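Local coordinates for farnesyltransferase, putative (Trypanosoma cruzi, PDB 3WCA), which probably condenses two farnesyl diphosphate molecules into squalene using magnesium and NAD(P)H, and is seen here with the thio analogue of that substrate bound, at residues K306-R309 with G310-A313. The protein carries 1 engineered substitution. Residues are numbered along the deposited sequence; the frame is centred on the assembly and turned at random.
Sequences KTTR and GATA
Thr308 OG1 accepts a hydrogen bond from Ala311 N at 2.9 Å, nearly straight with an angle of 160° at the hydrogen. The hydroxyl can do this because chi1 of 70° sets OG1 between its own N and C, facing the first turn. The carbonyl of Thr308 is also used: Thr312 N donates to Thr308 O at 3.2 Å. Thr312 OG1 lies 3.0 Å from Thr308 O. A weak bond from Thr307 OG1 reaches Thr308 O as well, at 3.4 Å. The two threonine side chains, Thr307 and Thr312, cross at about a right angle, with their OG1 atoms 3.2 Å apart. Ala313 N continues the helical pattern by donating to Arg309 O at 3.1 Å. Packing is light. The Ala311 methyl CB rests 3.4 Å from Thr308 OG1. The base of Arg309 packs by Gly310, with CB and CG of Arg309 each 3.3 Å from Gly310 N, and the chain is extended from CG to NE. Thr307 also touches Ala289 and Leu293 of helix 274-294, and Thr312 touches Met286 of the same helix. This is a threonine N-cap at the surface, where the loop after helix 274-294 enters helix 309-318 of the all-helical squalene synthase fold.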
loop_
_atom_site.group_PDB
_atom_site.type_symbol
_atom_site.label_atom_id
_atom_site.label_comp_id
_atom_site.label_asym_id
_atom_site.label_seq_id
_atom_site.Cartn_x
_atom_site.Cartn_y
_atom_site.Cartn_z
ATOM N N LYS A 306 4.375 -8.660 -13.360
ATOM C CA LYS A 306 5.278 -7.571 -12.993
ATOM C C LYS A 306 5.781 -6.759 -14.176
ATOM O O LYS A 306 5.893 -7.269 -15.286
ATOM C CB LYS A 306 6.502 -8.124 -12.257
ATOM C CG LYS A 306 6.302 -8.340 -10.766
ATOM C CD LYS A 306 7.631 -8.228 -10.021
ATOM C CE LYS A 306 7.435 -7.587 -8.642
ATOM N NZ LYS A 306 6.840 -6.210 -8.746
ATOM N N THR A 307 6.098 -5.493 -13.924
ATOM C CA THR A 307 6.621 -4.624 -14.965
ATOM C C THR A 307 8.066 -5.040 -15.203
ATOM O O THR A 307 8.649 -5.789 -14.426
ATOM C CB THR A 307 6.609 -3.146 -14.527
ATOM O OG1 THR A 307 7.537 -2.960 -13.449
ATOM C CG2 THR A 307 5.214 -2.742 -14.057
ATOM N N THR A 308 8.648 -4.566 -16.285
ATOM C CA THR A 308 10.035 -4.905 -16.552
ATOM C C THR A 308 10.918 -4.067 -15.639
ATOM O O THR A 308 10.476 -3.068 -15.063
ATOM C CB THR A 308 10.394 -4.623 -18.011
ATOM O OG1 THR A 308 10.423 -3.209 -18.230
ATOM C CG2 THR A 308 9.345 -5.249 -18.936
ATOM N N ARG A 309 12.164 -4.487 -15.489
ATOM C CA ARG A 309 13.104 -3.770 -14.653
ATOM C C ARG A 309 13.469 -2.467 -15.349
ATOM O O ARG A 309 13.836 -1.501 -14.702
ATOM C CB ARG A 309 14.346 -4.624 -14.410
ATOM C CG ARG A 309 15.044 -5.069 -15.688
ATOM C CD ARG A 309 16.292 -5.863 -15.346
ATOM N NE ARG A 309 16.877 -6.487 -16.525
ATOM C CZ ARG A 309 18.061 -7.082 -16.539
ATOM N NH1 ARG A 309 18.796 -7.134 -15.433
ATOM N NH2 ARG A 309 18.512 -7.626 -17.658
ATOM N N GLY A 310 13.342 -2.446 -16.673
ATOM C CA GLY A 310 13.640 -1.241 -17.434
ATOM C C GLY A 310 12.559 -0.186 -17.264
ATOM O O GLY A 310 12.848 1.012 -17.134
ATOM N N ALA A 311 11.305 -0.620 -17.277
ATOM C CA ALA A 311 10.192 0.306 -17.069
ATOM C C ALA A 311 10.315 0.891 -15.655
ATOM O O ALA A 311 10.054 2.068 -15.426
ATOM C CB ALA A 311 8.846 -0.433 -17.205
ATOM N N THR A 312 10.716 0.059 -14.709
ATOM C CA THR A 312 10.870 0.518 -13.330
ATOM C C THR A 312 11.928 1.615 -13.252
ATOM O O THR A 312 11.697 2.686 -12.659
ATOM C CB THR A 312 11.261 -0.649 -12.411
ATOM O OG1 THR A 312 10.227 -1.641 -12.460
ATOM C CG2 THR A 312 11.413 -0.172 -10.970
ATOM N N ALA A 313 13.083 1.362 -13.866
ATOM C CA ALA A 313 14.164 2.345 -13.863
ATOM C C ALA A 313 13.676 3.644 -14.481
ATOM O O ALA A 313 13.958 4.726 -13.967
ATOM C CB ALA A 313 15.381 1.809 -14.640
#